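Local coordinates for protein phosphoethanolamine N-methyltransferase 1 (Haemonchus contortus, PDB 4KRG) that catalyses the S-adenosylmethionine-dependent N-methylation of phosphoethanolamine, probably the first methyl transfer on the nematode route to phosphocholine, at residues 26-36 and 166-176; 222-230 and 340-351. All coordinates share one frame; numbering follows the deposited sequence.

Interaction 1: 26-36 and 166-176; sequences KPDTNSMMLNQ and STGRLKTATMH. With OPE (phosphoric acid mono-(2-amino-ethyl) ester), chain C; SAH (S-adenosyl-L-homocysteine), chain D.
The side chain of M175, a selenomethionine in this crystal, folds over the backbone where L34 passes into N35. With CG anti to its own carbonyl carbon (chi1 -77°) and further bends at chi2 and chi3, it sets CG 3.4 Å from N35 N and SE 3.6 Å from Q36 CG; a flexible, unbranched chain suits such a winding course. L34 serves two neighbours with its two branches. CD2 faces M175 CB, while CD1 approaches the H176 ring obliquely, 3.7 Å from H176 CE1, the two side chains crossing at about a right angle. Between the backbones a single beta bridge pairs N35 with T174. Q36 N bonds to A173 O at 2.8 Å and M175 N to L34 O. L34, with positive phi, closes helix 29-33 in a Schellman motif. A water links L34 O with both T167 OG1 and T174 OG1 and donates to the phosphate of phosphoethanolamine. That phosphate takes H176 NE2 in the ring plane at O3 (2.9 Å). S166 adds its N at O2 and its OG at O1; S161, Y186 and Y133 also bond the ligand. The substrate amine bonds weakly to M32 O, and its N lies 3.7 Å from SD of S-adenosylhomocysteine. S166 and H176 thus help hold the phosphate while the helix end may help place the amine beside the sulfur, consistent with direct methyl transfer.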
# COMPACT_ATOMS: atom_id res chain seq x y z
N LYS A 26 1.43 -26.42 -16.93
CA LYS A 26 0.46 -26.37 -15.85
C LYS A 26 -0.32 -25.06 -15.87
O LYS A 26 -0.11 -24.21 -15.00
CB LYS A 26 1.15 -26.52 -14.49
CG LYS A 26 1.93 -27.82 -14.32
CD LYS A 26 2.90 -27.74 -13.13
CE LYS A 26 4.05 -26.78 -13.40
NZ LYS A 26 4.93 -26.58 -12.21
N PRO A 27 -1.20 -24.89 -16.85
CA PRO A 27 -2.03 -23.68 -16.86
C PRO A 27 -3.11 -23.77 -15.80
O PRO A 27 -4.29 -24.00 -16.12
CB PRO A 27 -2.63 -23.69 -18.27
CG PRO A 27 -2.70 -25.13 -18.62
CD PRO A 27 -1.48 -25.76 -18.00
N ASP A 28 -2.72 -23.61 -14.54
CA ASP A 28 -3.65 -23.70 -13.42
C ASP A 28 -3.34 -22.68 -12.32
O ASP A 28 -2.34 -21.97 -12.39
CB ASP A 28 -3.70 -25.14 -12.85
CG ASP A 28 -2.36 -25.62 -12.33
OD1 ASP A 28 -1.67 -24.85 -11.63
OD2 ASP A 28 -1.99 -26.79 -12.60
N THR A 29 -4.20 -22.62 -11.31
CA THR A 29 -4.05 -21.62 -10.25
C THR A 29 -2.77 -21.80 -9.43
O THR A 29 -2.29 -20.85 -8.82
CB THR A 29 -5.28 -21.54 -9.32
OG1 THR A 29 -5.56 -22.83 -8.76
CG2 THR A 29 -6.50 -21.03 -10.08
N ASN A 30 -2.22 -23.01 -9.42
CA ASN A 30 -0.95 -23.24 -8.74
C ASN A 30 0.16 -22.41 -9.38
O ASN A 30 0.99 -21.84 -8.69
CB ASN A 30 -0.57 -24.73 -8.77
CG ASN A 30 -1.44 -25.58 -7.86
OD1 ASN A 30 -1.93 -25.13 -6.84
ND2 ASN A 30 -1.61 -26.85 -8.24
N SER A 31 0.18 -22.35 -10.71
CA SER A 31 1.18 -21.58 -11.43
C SER A 31 0.98 -20.07 -11.29
O SER A 31 1.95 -19.32 -11.11
CB SER A 31 1.21 -21.96 -12.90
OG SER A 31 1.81 -23.23 -13.08
N MSE A 32 -0.27 -19.64 -11.39
CA MSE A 32 -0.64 -18.23 -11.32
C MSE A 32 -0.19 -17.63 -10.00
O MSE A 32 0.17 -16.46 -9.93
CB MSE A 32 -2.15 -18.07 -11.44
CG MSE A 32 -2.74 -18.60 -12.74
SE MSE A 32 -1.89 -17.82 -14.33
CE MSE A 32 -0.52 -19.17 -14.65
N MSE A 33 -0.24 -18.44 -8.96
CA MSE A 33 0.08 -17.95 -7.63
C MSE A 33 1.41 -18.49 -7.16
O MSE A 33 1.90 -18.09 -6.10
CB MSE A 33 -1.04 -18.31 -6.66
CG MSE A 33 -2.43 -17.93 -7.19
SE MSE A 33 -3.84 -18.22 -5.88
CE MSE A 33 -3.77 -16.49 -4.94
N LEU A 34 2.01 -19.37 -7.96
CA LEU A 34 3.27 -20.04 -7.61
C LEU A 34 3.21 -20.64 -6.21
O LEU A 34 4.08 -20.42 -5.37
CB LEU A 34 4.47 -19.10 -7.78
CG LEU A 34 4.74 -18.74 -9.25
CD1 LEU A 34 5.87 -17.73 -9.39
CD2 LEU A 34 5.05 -20.00 -10.05
N ASN A 35 2.16 -21.43 -5.98
CA ASN A 35 1.85 -21.98 -4.67
C ASN A 35 1.29 -23.38 -4.83
O ASN A 35 0.38 -23.59 -5.62
CB ASN A 35 0.81 -21.10 -3.97
CG ASN A 35 0.57 -21.50 -2.53
OD1 ASN A 35 -0.00 -22.56 -2.26
ND2 ASN A 35 0.98 -20.65 -1.60
N GLN A 36 1.85 -24.33 -4.08
CA GLN A 36 1.48 -25.74 -4.24
C GLN A 36 0.04 -26.00 -3.82
O GLN A 36 -0.54 -27.01 -4.20
CB GLN A 36 2.43 -26.64 -3.45
CG GLN A 36 3.92 -26.35 -3.65
CD GLN A 36 4.82 -27.50 -3.20
OE1 GLN A 36 4.60 -28.65 -3.57
NE2 GLN A 36 5.83 -27.18 -2.39
N SER A 166 5.72 -14.13 -2.33
CA SER A 166 4.44 -14.26 -1.66
C SER A 166 4.49 -15.32 -0.58
O SER A 166 3.93 -15.15 0.50
CB SER A 166 3.35 -14.63 -2.66
OG SER A 166 3.57 -15.91 -3.20
N THR A 167 5.20 -16.41 -0.87
CA THR A 167 5.35 -17.53 0.05
C THR A 167 6.57 -17.39 0.97
O THR A 167 7.03 -18.37 1.53
CB THR A 167 5.43 -18.87 -0.70
OG1 THR A 167 6.42 -18.79 -1.73
CG2 THR A 167 4.08 -19.21 -1.32
N GLY A 168 7.08 -16.17 1.12
CA GLY A 168 8.13 -15.92 2.09
C GLY A 168 9.45 -16.61 1.78
O GLY A 168 9.59 -17.25 0.74
N ARG A 169 10.40 -16.50 2.71
CA ARG A 169 11.77 -16.96 2.48
C ARG A 169 12.18 -18.09 3.43
O ARG A 169 12.71 -17.81 4.50
CB ARG A 169 12.75 -15.81 2.69
CG ARG A 169 12.45 -14.53 1.92
CD ARG A 169 13.20 -14.48 0.61
NE ARG A 169 13.47 -13.11 0.19
CZ ARG A 169 13.83 -12.76 -1.04
NH1 ARG A 169 13.97 -13.69 -1.97
NH2 ARG A 169 14.05 -11.49 -1.33
N LEU A 170 11.95 -19.35 3.05
CA LEU A 170 11.24 -19.75 1.85
C LEU A 170 10.25 -20.81 2.30
O LEU A 170 10.62 -21.73 3.03
CB LEU A 170 12.19 -20.39 0.82
CG LEU A 170 13.42 -19.69 0.22
CD1 LEU A 170 14.56 -19.52 1.22
CD2 LEU A 170 13.92 -20.47 -1.00
N LYS A 171 9.00 -20.71 1.88
CA LYS A 171 8.03 -21.73 2.27
C LYS A 171 7.98 -22.90 1.30
O LYS A 171 8.08 -22.72 0.09
CB LYS A 171 6.62 -21.14 2.45
CG LYS A 171 6.12 -21.11 3.89
CD LYS A 171 5.03 -20.05 4.07
CE LYS A 171 5.62 -18.68 4.37
NZ LYS A 171 5.78 -18.42 5.84
N THR A 172 7.82 -24.10 1.86
CA THR A 172 7.52 -25.31 1.10
C THR A 172 6.27 -25.11 0.26
O THR A 172 5.99 -25.89 -0.66
CB THR A 172 7.31 -26.53 2.02
OG1 THR A 172 6.25 -27.35 1.50
CG2 THR A 172 6.93 -26.07 3.42
N ALA A 173 5.50 -24.07 0.59
CA ALA A 173 4.35 -23.67 -0.20
C ALA A 173 4.75 -23.29 -1.62
O ALA A 173 3.95 -23.38 -2.54
CB ALA A 173 3.65 -22.50 0.48
N THR A 174 5.98 -22.84 -1.80
CA THR A 174 6.39 -22.29 -3.08
C THR A 174 6.44 -23.30 -4.22
O THR A 174 6.68 -24.49 -4.01
CB THR A 174 7.74 -21.56 -2.99
OG1 THR A 174 7.88 -20.67 -4.11
CG2 THR A 174 8.90 -22.56 -2.98
N MSE A 175 6.19 -22.80 -5.43
CA MSE A 175 6.34 -23.58 -6.65
C MSE A 175 7.64 -23.19 -7.32
O MSE A 175 7.98 -23.70 -8.40
CB MSE A 175 5.18 -23.34 -7.61
CG MSE A 175 3.91 -24.05 -7.23
SE MSE A 175 4.11 -25.98 -7.21
CE MSE A 175 4.38 -26.26 -9.11
N HIS A 176 8.36 -22.27 -6.70
CA HIS A 176 9.68 -21.90 -7.16
C HIS A 176 10.62 -23.09 -7.04
O HIS A 176 10.40 -23.99 -6.23
CB HIS A 176 10.24 -20.73 -6.36
CG HIS A 176 9.68 -19.41 -6.77
ND1 HIS A 176 9.97 -18.83 -7.98
CD2 HIS A 176 8.86 -18.55 -6.11
CE1 HIS A 176 9.34 -17.67 -8.07
NE2 HIS A 176 8.67 -17.47 -6.95
CA OPE C . 3.59 -15.11 -6.87
CB OPE C . 2.82 -15.50 -8.09
O1 OPE C . 5.57 -16.03 -5.00
O2 OPE C . 5.75 -13.58 -5.10
O3 OPE C . 7.35 -14.97 -6.42
O4 OPE C . 4.93 -14.84 -7.07
N OPE C . 2.93 -14.63 -9.23
P OPE C . 5.94 -14.86 -5.88
N SAH D . -2.21 -11.96 -13.03
CA SAH D . -2.60 -13.38 -12.99
CB SAH D . -1.32 -14.26 -13.20
CG SAH D . -0.20 -13.96 -12.20
SD SAH D . 1.38 -14.78 -12.55
C SAH D . -3.29 -13.70 -11.73
O SAH D . -2.95 -13.14 -10.69
OXT SAH D . -3.94 -14.72 -11.66
C5' SAH D . 2.15 -13.81 -13.87
C4' SAH D . 1.52 -13.75 -15.15
O4' SAH D . 2.02 -12.60 -15.88
C3' SAH D . 1.83 -14.94 -15.97
O3' SAH D . 0.70 -15.30 -16.72
C2' SAH D . 2.88 -14.48 -16.87
O2' SAH D . 2.88 -15.22 -18.06
C1' SAH D . 2.52 -13.06 -17.10
N9 SAH D . 3.67 -12.20 -17.56
C8 SAH D . 4.81 -11.96 -16.91
N7 SAH D . 5.47 -11.04 -17.61
C5 SAH D . 4.76 -10.69 -18.68
C6 SAH D . 4.97 -9.78 -19.73
N6 SAH D . 6.11 -9.02 -19.81
N1 SAH D . 4.01 -9.67 -20.67
C2 SAH D . 2.89 -10.39 -20.62
N3 SAH D . 2.67 -11.26 -19.62
C4 SAH D . 3.58 -11.43 -18.65
O HOH W 1 1.54 -17.17 -3.58
O HOH W 2 5.94 -18.78 -4.21

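Interaction 2: 222-230 and 340-351; sequences YIRRCNNWR and TKANNQKDQRVR. With BOG (octyl beta-D-glucopyranoside), chain E.
N343 OD1 takes W229 N in its carbonyl plane, on a lone pair, at 2.7 Å (165°). The same amide sends ND2 to N228 OD1 in a weak bond and, also weakly, to E164; an asparagine fits here because one flat amide can both donate and accept. N228 OD1 also accepts R230 N at 2.9 Å, which makes an Asx turn, and the amide nitrogen of N228, ND2, bonds to S166 O. Over one face of the W229 indole stands A342 CB, 3.4 Å from the centroid of the five-membered ring in a CH-pi contact, and its small size allows the helix to come this close. I223 CG2 lies over the opposite face, toward the rim. NE1 points within the ring plane to V350 O at 2.8 Å, so the indole's one polar hydrogen is satisfied. I223 CD1 touches R351 CD at 3.5 Å, and I223 CG2 also lies over one face of the R351 guanidinium. R351 CG stands anti to the carbonyl carbon (chi1 -49°) and a bend at chi2 brings NE and NH2 back to Q348 O, while C8', the last carbon of the detergent's octyl tail, lies toward the other face and touches R351 CG. R230, extended from CG to NE, sends NH2 in its guanidinium plane to T340 OG1 (2.8 Å), with NH1 in a salt bridge to E164. The end of helix 220-226 and the turn after it thereby pack against helix 332-345 and the start of strand 350-354, which itself pairs with strand 324-329.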
# COMPACT_ATOMS: atom_id res chain seq x y z
N TYR A 222 -3.34 -12.98 2.26
CA TYR A 222 -1.93 -13.28 2.48
C TYR A 222 -1.46 -12.99 3.90
O TYR A 222 -0.49 -13.58 4.37
CB TYR A 222 -1.05 -12.63 1.42
CG TYR A 222 -0.94 -13.52 0.21
CD1 TYR A 222 0.08 -14.45 0.10
CD2 TYR A 222 -1.90 -13.48 -0.80
CE1 TYR A 222 0.17 -15.29 -0.99
CE2 TYR A 222 -1.82 -14.32 -1.90
CZ TYR A 222 -0.78 -15.22 -1.99
OH TYR A 222 -0.68 -16.05 -3.07
N ILE A 223 -2.16 -12.11 4.59
CA ILE A 223 -1.88 -11.94 6.01
C ILE A 223 -2.47 -13.12 6.78
O ILE A 223 -1.76 -13.77 7.55
CB ILE A 223 -2.43 -10.62 6.55
CG1 ILE A 223 -1.68 -9.44 5.93
CG2 ILE A 223 -2.30 -10.59 8.08
CD1 ILE A 223 -2.23 -8.10 6.31
N ARG A 224 -3.75 -13.41 6.55
CA ARG A 224 -4.43 -14.43 7.36
C ARG A 224 -3.85 -15.81 7.19
O ARG A 224 -3.70 -16.55 8.16
CB ARG A 224 -5.92 -14.49 7.03
CG ARG A 224 -6.70 -13.26 7.42
CD ARG A 224 -8.19 -13.57 7.41
NE ARG A 224 -8.60 -14.28 6.21
CZ ARG A 224 -8.85 -13.67 5.05
NH1 ARG A 224 -8.73 -12.36 4.96
NH2 ARG A 224 -9.23 -14.38 3.99
N ARG A 225 -3.52 -16.17 5.95
CA ARG A 225 -3.13 -17.54 5.65
C ARG A 225 -1.64 -17.74 5.41
O ARG A 225 -1.15 -18.86 5.49
CB ARG A 225 -3.95 -18.08 4.48
CG ARG A 225 -5.43 -18.06 4.77
CD ARG A 225 -6.24 -18.65 3.65
NE ARG A 225 -7.66 -18.70 4.02
CZ ARG A 225 -8.41 -19.80 3.99
NH1 ARG A 225 -7.88 -20.95 3.59
NH2 ARG A 225 -9.68 -19.74 4.35
N CYS A 226 -0.92 -16.67 5.12
CA CYS A 226 0.50 -16.78 4.83
C CYS A 226 1.37 -15.92 5.74
O CYS A 226 2.59 -15.85 5.55
CB CYS A 226 0.77 -16.43 3.36
SG CYS A 226 -0.23 -17.39 2.20
N ASN A 227 0.75 -15.28 6.73
CA ASN A 227 1.44 -14.35 7.64
C ASN A 227 2.33 -13.35 6.91
O ASN A 227 3.39 -12.96 7.41
CB ASN A 227 2.25 -15.11 8.71
CG ASN A 227 1.38 -15.63 9.84
OD1 ASN A 227 1.31 -16.83 10.08
ND2 ASN A 227 0.71 -14.72 10.55
N ASN A 228 1.89 -12.95 5.73
CA ASN A 228 2.66 -12.08 4.86
C ASN A 228 1.93 -10.76 4.62
O ASN A 228 0.86 -10.74 3.99
CB ASN A 228 2.94 -12.79 3.54
CG ASN A 228 3.90 -12.03 2.65
OD1 ASN A 228 4.41 -10.97 3.02
ND2 ASN A 228 4.16 -12.58 1.47
N TRP A 229 2.51 -9.67 5.13
CA TRP A 229 1.94 -8.33 5.00
C TRP A 229 2.43 -7.62 3.74
O TRP A 229 1.98 -6.52 3.43
CB TRP A 229 2.36 -7.47 6.21
CG TRP A 229 1.49 -7.62 7.43
CD1 TRP A 229 0.66 -6.68 7.95
CD2 TRP A 229 1.38 -8.77 8.28
NE1 TRP A 229 0.03 -7.17 9.07
CE2 TRP A 229 0.46 -8.45 9.30
CE3 TRP A 229 1.98 -10.04 8.30
CZ2 TRP A 229 0.11 -9.35 10.32
CZ3 TRP A 229 1.63 -10.93 9.30
CH2 TRP A 229 0.70 -10.58 10.29
N ARG A 230 3.36 -8.25 3.02
CA ARG A 230 4.06 -7.60 1.92
C ARG A 230 3.51 -7.91 0.53
O ARG A 230 4.16 -7.63 -0.48
CB ARG A 230 5.56 -7.90 1.98
CG ARG A 230 6.28 -7.24 3.15
CD ARG A 230 7.66 -7.85 3.37
NE ARG A 230 8.56 -6.95 4.09
CZ ARG A 230 9.83 -7.22 4.37
NH1 ARG A 230 10.35 -8.38 4.02
NH2 ARG A 230 10.57 -6.32 5.01
N THR A 340 7.72 -4.24 7.53
CA THR A 340 8.82 -5.09 7.95
C THR A 340 8.57 -5.62 9.37
O THR A 340 8.67 -6.81 9.62
CB THR A 340 10.15 -4.35 7.87
OG1 THR A 340 10.38 -3.98 6.50
CG2 THR A 340 11.29 -5.23 8.35
N LYS A 341 8.21 -4.72 10.27
CA LYS A 341 7.86 -5.12 11.63
C LYS A 341 6.69 -6.11 11.64
O LYS A 341 6.75 -7.13 12.33
CB LYS A 341 7.54 -3.90 12.50
CG LYS A 341 7.25 -4.28 13.95
CD LYS A 341 6.88 -3.11 14.84
CE LYS A 341 6.59 -3.65 16.24
NZ LYS A 341 6.32 -2.60 17.29
N ALA A 342 5.66 -5.83 10.86
CA ALA A 342 4.47 -6.69 10.82
C ALA A 342 4.81 -8.12 10.42
O ALA A 342 4.28 -9.07 10.99
CB ALA A 342 3.40 -6.10 9.90
N ASN A 343 5.70 -8.28 9.45
CA ASN A 343 6.07 -9.62 8.99
C ASN A 343 6.88 -10.40 10.02
O ASN A 343 6.79 -11.62 10.09
CB ASN A 343 6.85 -9.55 7.68
CG ASN A 343 5.98 -9.83 6.49
OD1 ASN A 343 4.79 -9.51 6.49
ND2 ASN A 343 6.56 -10.43 5.47
N ASN A 344 7.69 -9.69 10.79
CA ASN A 344 8.48 -10.35 11.81
C ASN A 344 7.65 -10.71 13.05
O ASN A 344 7.84 -11.77 13.62
CB ASN A 344 9.71 -9.52 12.16
CG ASN A 344 10.72 -9.48 11.02
OD1 ASN A 344 10.96 -10.50 10.34
ND2 ASN A 344 11.31 -8.31 10.78
N GLN A 345 6.72 -9.84 13.43
CA GLN A 345 5.88 -10.12 14.59
C GLN A 345 4.82 -11.19 14.31
O GLN A 345 4.54 -12.03 15.17
CB GLN A 345 5.23 -8.84 15.11
CG GLN A 345 6.23 -7.76 15.46
CD GLN A 345 7.16 -8.16 16.59
OE1 GLN A 345 6.75 -8.81 17.55
NE2 GLN A 345 8.43 -7.79 16.47
N LYS A 346 4.23 -11.16 13.12
CA LYS A 346 3.19 -12.11 12.76
C LYS A 346 2.02 -12.12 13.75
O LYS A 346 1.60 -13.17 14.21
CB LYS A 346 3.77 -13.52 12.60
CG LYS A 346 4.89 -13.57 11.59
CD LYS A 346 5.26 -14.99 11.20
CE LYS A 346 6.45 -15.00 10.24
NZ LYS A 346 7.64 -14.31 10.83
N ASP A 347 1.53 -10.92 14.08
CA ASP A 347 0.27 -10.75 14.81
C ASP A 347 -0.75 -10.25 13.79
O ASP A 347 -0.73 -9.08 13.40
CB ASP A 347 0.42 -9.73 15.93
CG ASP A 347 -0.82 -9.63 16.80
OD1 ASP A 347 -1.92 -10.00 16.33
OD2 ASP A 347 -0.72 -9.17 17.97
N GLN A 348 -1.65 -11.14 13.39
CA GLN A 348 -2.59 -10.87 12.31
C GLN A 348 -3.61 -9.78 12.66
O GLN A 348 -4.30 -9.26 11.79
CB GLN A 348 -3.30 -12.16 11.87
CG GLN A 348 -4.22 -12.76 12.92
CD GLN A 348 -5.62 -12.18 12.90
OE1 GLN A 348 -6.15 -11.83 11.83
NE2 GLN A 348 -6.23 -12.06 14.07
N ARG A 349 -3.69 -9.45 13.94
CA ARG A 349 -4.61 -8.42 14.39
C ARG A 349 -4.15 -7.02 13.99
O ARG A 349 -4.94 -6.08 14.03
CB ARG A 349 -4.78 -8.49 15.90
CG ARG A 349 -5.33 -9.81 16.41
CD ARG A 349 -5.30 -9.84 17.92
NE ARG A 349 -3.92 -9.76 18.41
CZ ARG A 349 -3.56 -9.79 19.68
NH1 ARG A 349 -4.47 -9.92 20.64
NH2 ARG A 349 -2.28 -9.70 20.00
N VAL A 350 -2.88 -6.88 13.62
CA VAL A 350 -2.30 -5.57 13.33
C VAL A 350 -2.15 -5.38 11.83
O VAL A 350 -1.56 -6.22 11.15
CB VAL A 350 -0.92 -5.38 14.01
CG1 VAL A 350 -0.34 -4.03 13.65
CG2 VAL A 350 -1.04 -5.50 15.51
N ARG A 351 -2.70 -4.28 11.32
CA ARG A 351 -2.66 -3.99 9.89
C ARG A 351 -2.22 -2.55 9.66
O ARG A 351 -2.46 -1.69 10.50
CB ARG A 351 -4.05 -4.20 9.26
CG ARG A 351 -4.72 -5.51 9.61
CD ARG A 351 -4.07 -6.68 8.94
NE ARG A 351 -4.59 -7.96 9.44
CZ ARG A 351 -5.61 -8.62 8.91
NH1 ARG A 351 -6.24 -8.15 7.84
NH2 ARG A 351 -5.99 -9.77 9.45
C1 BOG E . -15.58 -2.38 11.97
O1 BOG E . -14.72 -2.42 10.90
C2 BOG E . -17.00 -2.69 11.53
O2 BOG E . -17.44 -1.67 10.65
C3 BOG E . -17.91 -2.75 12.71
O3 BOG E . -19.25 -3.12 12.28
C4 BOG E . -17.42 -3.73 13.73
O4 BOG E . -18.27 -3.72 14.90
C5 BOG E . -15.99 -3.40 14.15
O5 BOG E . -15.11 -3.35 12.98
C6 BOG E . -15.47 -4.40 15.08
O6 BOG E . -14.84 -3.73 16.12
C1' BOG E . -13.64 -1.49 11.02
C2' BOG E . -12.77 -1.60 9.74
C3' BOG E . -12.28 -3.02 9.51
C4' BOG E . -10.91 -3.29 9.51
C5' BOG E . -10.43 -4.68 10.01
C6' BOG E . -8.92 -4.92 9.81
C7' BOG E . -8.06 -4.51 11.02
C8' BOG E . -7.49 -5.70 11.72
O HOH W 3 -8.85 -10.31 7.12

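Overall arrangement
From the N terminus, interaction 1 comes first: it closes a long loop from 26-36 to 166-176 that encloses the strands and helices of the cofactor-binding, Rossmann-like methyltransferase domain. The chain then runs through helix 189-198 and strand 208-218 to reach 222-230, where interaction 2 opens; it closes at 340-351, after the long helix 249-271 and the first elements of the C-terminal part. The two closures follow in series, neither nested nor crossed. They nevertheless meet, with centres about 18 Å apart: Y222 packs on M33 and S166. The phosphoethanolamine pocket is thus joined through helix 220-226 to the C-terminal half.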